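PDB 3EZS: aminotransferase AspB from Helicobacter pylori 26695, which probably catalyses pyridoxal 5'-phosphate-dependent transamination, as a class I and II aminotransferase of the aspartate aminotransferase-like family. Local coordinates for residues E62-R65 with A66-G70; I86-G90 with S91-L95. All blocks are in the same frame, centred on the assembly; numbering follows the deposited sequence.

Contact 1 of 2, residues E62-R65 with A66-G70; sequences ESLR and AAQRG
Glu62 O is gripped twice at the start of helix 62-76. Ala66 N donates to it over 3.0 Å in a nearly straight bond, and water 1 donates to the same oxygen. This water also donates to Glu62 OE1 at 2.6 Å and accepts from Arg69 NH2. It lies at the edge of the Arg69 guanidinium, in its plane. One water therefore joins the first carbonyl of the helix, a carboxylate in the first turn and a guanidinium two turns along.

In the conformer described, Arg65 NH1 forms a 2.9 Å salt bridge with Glu62 OE1. The Arg65 chain of this conformer bends at chi3 (71°), which folds its guanidinium back toward the carboxylate. Arg69 also bends at chi3, in the opposite sense (-61°). Its NH1 then comes over one face of the Arg65 guanidinium, 3.6 Å from Arg65 NH1. The two planes are turned 62° apart, so the groups do not stack. Glu62 probably eases the repulsion between these like charges. The other side of the helix is largely buried. Gln68 CG lies 4.2 Å from Leu64 CD1, and the Gln68 chain, extended beyond CG, crosses Leu64 at a slant. Its amide is buried and held at both ends: OE1 probably bonds to Ser87 OG, in the conformer given, and NE2 bonds to Gly241 O. Ser63 OG bonds to Glu273 of helix 266-277, whose side chains also cover Leu64 and Ala67.

Along the backbone, Gln68 N bonds to Leu64 O and Arg69 N to Arg65 O, both at 2.9 Å. The pattern is that of a regular amphipathic alpha helix, with i to i+3 and i to i+4 side-chain pairs on its polar face and its buried face set against helix 266-277 and strand 85-88.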
ATOM      1  N   GLU A  62     -13.374   7.061 -10.133  1.00 41.28           N
ATOM      2  CA  GLU A  62     -13.359   7.528 -11.514  1.00 44.35           C
ATOM      3  C   GLU A  62     -13.078   9.013 -11.622  1.00 41.48           C
ATOM      4  O   GLU A  62     -12.410   9.442 -12.553  1.00 40.22           O
ATOM      5  CB  GLU A  62     -14.711   7.257 -12.189  1.00 46.59           C
ATOM      6  CG  GLU A  62     -14.884   5.823 -12.632  1.00 57.46           C
ATOM      7  CD  GLU A  62     -13.843   5.449 -13.666  1.00 68.47           C
ATOM      8  OE1 GLU A  62     -13.653   6.232 -14.629  1.00 72.79           O
ATOM      9  OE2 GLU A  62     -13.206   4.388 -13.506  1.00 70.75           O
ATOM     10  N   SER A  63     -13.609   9.788 -10.672  1.00 40.55           N
ATOM     11  CA  SER A  63     -13.430  11.228 -10.677  1.00 40.23           C
ATOM     12  C   SER A  63     -11.964  11.595 -10.469  1.00 38.17           C
ATOM     13  O   SER A  63     -11.484  12.525 -11.060  1.00 39.96           O
ATOM     14  CB  SER A  63     -14.337  11.873  -9.628  1.00 42.84           C
ATOM     15  OG  SER A  63     -14.084  11.366  -8.329  1.00 43.03           O
ATOM     16  N   LEU A  64     -11.256  10.854  -9.638  1.00 40.41           N
ATOM     17  CA  LEU A  64      -9.818  11.094  -9.425  1.00 40.31           C
ATOM     18  C   LEU A  64      -9.005  10.757 -10.687  1.00 38.57           C
ATOM     19  O   LEU A  64      -8.159  11.539 -11.090  1.00 37.35           O
ATOM     20  CB  LEU A  64      -9.308  10.302  -8.213  1.00 41.58           C
ATOM     21  CG  LEU A  64      -7.804  10.380  -7.923  1.00 41.38           C
ATOM     22  CD1 LEU A  64      -7.334  11.833  -7.671  1.00 35.74           C
ATOM     23  CD2 LEU A  64      -7.472   9.447  -6.755  1.00 38.90           C
ATOM     24  N   ARG A  65      -9.290   9.616 -11.316  1.00 39.07           N
ATOM     25  CA  ARG A  65      -8.581   9.218 -12.547  0.50 39.37           C
ATOM     26  C   ARG A  65      -8.753  10.278 -13.635  1.00 38.52           C
ATOM     27  O   ARG A  65      -7.772  10.660 -14.303  1.00 36.65           O
ATOM     28  CB  ARG A  65      -9.048   7.840 -13.031  0.50 39.18           C
ATOM     29  CG  ARG A  65      -8.527   6.697 -12.152  0.50 41.74           C
ATOM     30  CD  ARG A  65      -9.283   5.384 -12.325  0.50 43.44           C
ATOM     31  NE  ARG A  65      -9.047   4.691 -13.592  0.50 45.69           N
ATOM     32  CZ  ARG A  65      -9.791   4.807 -14.690  0.50 53.24           C
ATOM     33  NH1 ARG A  65     -10.842   5.618 -14.732  0.50 56.32           N
ATOM     34  NH2 ARG A  65      -9.474   4.105 -15.772  0.50 55.39           N
ATOM     35  N   ALA A  66      -9.988  10.757 -13.804  1.00 36.87           N
ATOM     36  CA  ALA A  66     -10.291  11.822 -14.771  1.00 36.68           C
ATOM     37  C   ALA A  66      -9.530  13.115 -14.444  1.00 36.86           C
ATOM     38  O   ALA A  66      -9.000  13.752 -15.341  1.00 37.85           O
ATOM     39  CB  ALA A  66     -11.807  12.082 -14.833  1.00 34.75           C
ATOM     40  N   ALA A  67      -9.471  13.502 -13.167  1.00 38.86           N
ATOM     41  CA  ALA A  67      -8.704  14.696 -12.765  1.00 39.47           C
ATOM     42  C   ALA A  67      -7.222  14.507 -13.083  1.00 40.80           C
ATOM     43  O   ALA A  67      -6.541  15.457 -13.491  1.00 43.28           O
ATOM     44  CB  ALA A  67      -8.881  15.000 -11.278  1.00 39.17           C
ATOM     45  N   GLN A  68      -6.711  13.290 -12.894  1.00 40.25           N
ATOM     46  CA  GLN A  68      -5.305  13.021 -13.189  1.00 39.28           C
ATOM     47  C   GLN A  68      -5.037  13.074 -14.699  1.00 40.33           C
ATOM     48  O   GLN A  68      -3.997  13.584 -15.145  1.00 37.44           O
ATOM     49  CB  GLN A  68      -4.881  11.690 -12.571  1.00 39.00           C
ATOM     50  CG  GLN A  68      -4.826  11.735 -11.028  1.00 44.54           C
ATOM     51  CD  GLN A  68      -4.435  10.405 -10.401  1.00 40.72           C
ATOM     52  OE1 GLN A  68      -4.836   9.345 -10.881  1.00 44.57           O
ATOM     53  NE2 GLN A  68      -3.673  10.458  -9.307  1.00 36.81           N
ATOM     54  N   ARG A  69      -5.972  12.537 -15.487  1.00 40.80           N
ATOM     55  CA  ARG A  69      -5.855  12.609 -16.935  1.00 40.26           C
ATOM     56  C   ARG A  69      -5.913  14.074 -17.400  1.00 39.33           C
ATOM     57  O   ARG A  69      -5.153  14.479 -18.278  1.00 39.49           O
ATOM     58  CB  ARG A  69      -6.933  11.778 -17.634  1.00 40.48           C
ATOM     59  CG  ARG A  69      -6.808  10.287 -17.369  1.00 39.81           C
ATOM     60  CD  ARG A  69      -7.568   9.438 -18.394  1.00 43.27           C
ATOM     61  NE  ARG A  69      -9.002   9.703 -18.397  1.00 39.23           N
ATOM     62  CZ  ARG A  69      -9.878   9.188 -17.536  1.00 50.38           C
ATOM     63  NH1 ARG A  69      -9.492   8.360 -16.574  1.00 51.38           N
ATOM     64  NH2 ARG A  69     -11.155   9.512 -17.637  1.00 50.84           N
ATOM     65  N   GLY A  70      -6.813  14.858 -16.816  1.00 37.73           N
ATOM     66  CA  GLY A  70      -6.936  16.281 -17.164  1.00 38.87           C
ATOM     67  C   GLY A  70      -5.624  17.016 -16.934  1.00 39.46           C
ATOM     68  O   GLY A  70      -5.190  17.812 -17.769  1.00 38.75           O
TER
HETATM   69  O   HOH W   1     -12.176   8.289 -15.055  1.00 52.62           O

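Contact 2 of 2, residues I86-G90 with S91-L95; sequences ISTLG and SREVL. With PO4 (phosphate ion), chain C.
This contact lies beside an anion site at the N-terminal end of helix 92-102, where strand 85-88 turns into the helix. Ser91 N and Ser91 OG both donate to phosphate O1, each at 2.9 Å. Arg92 N reaches phosphate O2 over a longer 3.3 Å. Ser228, Ser230 and Arg239 also bind the ion. The place is consistent with the cofactor-phosphate site of this aminotransferase fold, although the ion probably comes from the crystallisation liquor.

The turn itself is an inverse gamma turn centred on Leu89. Glu93 folds back under it. Its CG sits between the backbone N and the carbonyl carbon (chi1 60°), which sends the carboxylate toward the strand. Glu93 OE2 takes the Leu89 N-H on its anti lone pair, at 2.9 Å. The same oxygen forms a salt bridge to Arg257, and OE1 bonds to Asn97. Water 2 donates to Leu89 O. Across the subunit interface Leu89 packs on Leu89 of the second subunit. Thr88 OG1 donates to Gly90 O at 2.7 Å, while Val94 CG2 presses on the threonine, 3.3 Å from Thr88 CB.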
ATOM      1  N   ILE A  86      -3.338   4.646 -14.573  1.00 40.50           N
ATOM      2  CA  ILE A  86      -3.776   3.972 -13.352  1.00 40.48           C
ATOM      3  C   ILE A  86      -3.435   4.867 -12.160  1.00 40.58           C
ATOM      4  O   ILE A  86      -2.324   5.379 -12.090  1.00 40.38           O
ATOM      5  CB  ILE A  86      -3.134   2.554 -13.194  1.00 41.72           C
ATOM      6  CG1 ILE A  86      -3.819   1.538 -14.132  1.00 41.16           C
ATOM      7  CG2 ILE A  86      -3.255   2.032 -11.748  1.00 39.13           C
ATOM      8  CD1 ILE A  86      -3.352   0.111 -13.956  1.00 38.93           C
ATOM      9  N   SER A  87      -4.402   5.063 -11.254  1.00 40.49           N
ATOM     10  CA  SER A  87      -4.227   5.862 -10.030  0.50 39.11           C
ATOM     11  C   SER A  87      -3.495   5.015  -8.998  1.00 39.32           C
ATOM     12  O   SER A  87      -3.840   3.830  -8.810  1.00 39.84           O
ATOM     13  CB  SER A  87      -5.585   6.273  -9.438  0.50 38.54           C
ATOM     14  OG  SER A  87      -6.300   7.182 -10.262  0.50 37.52           O
ATOM     15  N   THR A  88      -2.513   5.605  -8.313  1.00 39.44           N
ATOM     16  CA  THR A  88      -1.707   4.880  -7.324  1.00 38.68           C
ATOM     17  C   THR A  88      -1.562   5.642  -5.991  1.00 39.62           C
ATOM     18  O   THR A  88      -1.896   6.820  -5.893  1.00 36.56           O
ATOM     19  CB  THR A  88      -0.304   4.570  -7.905  1.00 37.95           C
ATOM     20  OG1 THR A  88       0.449   5.782  -8.041  1.00 39.68           O
ATOM     21  CG2 THR A  88      -0.418   3.900  -9.265  1.00 36.72           C
ATOM     22  N   LEU A  89      -1.049   4.945  -4.980  1.00 39.17           N
ATOM     23  CA  LEU A  89      -0.898   5.487  -3.642  1.00 41.28           C
ATOM     24  C   LEU A  89       0.472   6.154  -3.521  1.00 42.71           C
ATOM     25  O   LEU A  89       1.312   5.735  -2.737  1.00 44.96           O
ATOM     26  CB  LEU A  89      -1.063   4.354  -2.608  1.00 42.67           C
ATOM     27  CG  LEU A  89      -1.510   4.802  -1.222  1.00 42.95           C
ATOM     28  CD1 LEU A  89      -2.967   5.301  -1.344  1.00 38.08           C
ATOM     29  CD2 LEU A  89      -1.394   3.699  -0.203  1.00 35.97           C
ATOM     30  N   GLY A  90       0.675   7.228  -4.277  1.00 42.38           N
ATOM     31  CA  GLY A  90       1.979   7.878  -4.359  1.00 43.88           C
ATOM     32  C   GLY A  90       2.810   7.146  -5.402  1.00 43.99           C
ATOM     33  O   GLY A  90       2.311   6.248  -6.078  1.00 46.67           O
ATOM     34  N   SER A  91       4.068   7.529  -5.555  1.00 43.05           N
ATOM     35  CA  SER A  91       4.948   6.871  -6.526  1.00 43.03           C
ATOM     36  C   SER A  91       5.826   5.759  -5.918  1.00 41.46           C
ATOM     37  O   SER A  91       6.252   4.837  -6.620  1.00 40.42           O
ATOM     38  CB  SER A  91       5.839   7.917  -7.215  1.00 44.42           C
ATOM     39  OG  SER A  91       6.714   8.540  -6.286  1.00 46.99           O
ATOM     40  N   ARG A  92       6.096   5.846  -4.624  1.00 40.93           N
ATOM     41  CA  ARG A  92       7.025   4.917  -3.988  1.00 43.11           C
ATOM     42  C   ARG A  92       6.644   3.453  -4.196  1.00 40.82           C
ATOM     43  O   ARG A  92       7.462   2.625  -4.579  1.00 42.38           O
ATOM     44  CB  ARG A  92       7.133   5.203  -2.486  1.00 42.77           C
ATOM     45  CG  ARG A  92       8.263   4.445  -1.839  1.00 47.67           C
ATOM     46  CD  ARG A  92       8.281   4.555  -0.336  1.00 56.98           C
ATOM     47  NE  ARG A  92       9.440   3.825   0.173  1.00 61.51           N
ATOM     48  CZ  ARG A  92      10.673   4.325   0.289  1.00 68.92           C
ATOM     49  NH1 ARG A  92      10.939   5.588  -0.049  1.00 70.19           N
ATOM     50  NH2 ARG A  92      11.661   3.552   0.754  1.00 69.64           N
ATOM     51  N   GLU A  93       5.401   3.141  -3.898  1.00 39.85           N
ATOM     52  CA  GLU A  93       4.917   1.777  -4.039  1.00 40.14           C
ATOM     53  C   GLU A  93       4.933   1.273  -5.479  1.00 40.00           C
ATOM     54  O   GLU A  93       5.274   0.124  -5.720  1.00 38.91           O
ATOM     55  CB  GLU A  93       3.518   1.679  -3.430  1.00 39.27           C
ATOM     56  CG  GLU A  93       2.431   2.589  -4.043  1.00 37.70           C
ATOM     57  CD  GLU A  93       1.501   1.881  -5.012  1.00 42.63           C
ATOM     58  OE1 GLU A  93       1.842   0.807  -5.532  1.00 38.28           O
ATOM     59  OE2 GLU A  93       0.403   2.406  -5.238  1.00 39.71           O
ATOM     60  N   VAL A  94       4.593   2.152  -6.427  1.00 41.68           N
ATOM     61  CA  VAL A  94       4.557   1.787  -7.837  1.00 41.50           C
ATOM     62  C   VAL A  94       5.970   1.454  -8.295  1.00 41.88           C
ATOM     63  O   VAL A  94       6.162   0.451  -8.983  1.00 42.72           O
ATOM     64  CB  VAL A  94       4.023   2.912  -8.778  1.00 44.02           C
ATOM     65  CG1 VAL A  94       3.758   2.332 -10.172  1.00 41.90           C
ATOM     66  CG2 VAL A  94       2.781   3.585  -8.234  1.00 42.81           C
ATOM     67  N   LEU A  95       6.941   2.299  -7.928  1.00 40.53           N
ATOM     68  CA  LEU A  95       8.362   2.091  -8.290  1.00 41.50           C
ATOM     69  C   LEU A  95       8.904   0.801  -7.683  1.00 41.90           C
ATOM     70  O   LEU A  95       9.779   0.135  -8.253  1.00 42.57           O
ATOM     71  CB  LEU A  95       9.236   3.283  -7.830  1.00 41.21           C
ATOM     72  CG  LEU A  95       9.085   4.642  -8.540  1.00 41.66           C
ATOM     73  CD1 LEU A  95       9.739   5.807  -7.743  1.00 36.59           C
ATOM     74  CD2 LEU A  95       9.669   4.528  -9.949  1.00 41.71           C
TER
HETATM   75  P   PO4 C 376       5.941   9.837  -3.221  1.00 38.17           P
HETATM   76  O1  PO4 C 376       5.033  10.023  -4.405  1.00 41.02           O
HETATM   77  O2  PO4 C 376       5.805   8.461  -2.663  1.00 37.69           O
HETATM   78  O3  PO4 C 376       5.559  10.796  -2.150  1.00 37.68           O
HETATM   79  O4  PO4 C 376       7.358  10.002  -3.683  1.00 45.59           O
HETATM   80  O   HOH W   2       3.516   4.713  -1.659  1.00 37.50           O

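In the fold
Contact 1 comes first in the chain and is complete before contact 2 begins, so the two neither nest nor cross. Neither closes a long loop. The 62-70 turns open helix 62-76, and the chain then passes into strand 85-88, an outermost strand of the seven-stranded sheet. Contact 2 spans the end of that strand and the first turn of helix 92-102. The centres are about 15 Å apart, yet the two meet directly, where Gln68 of contact 1 reaches Ser87 of contact 2. The strand thus links helix 62-76 to the phosphate-binding helix end and the subunit interface.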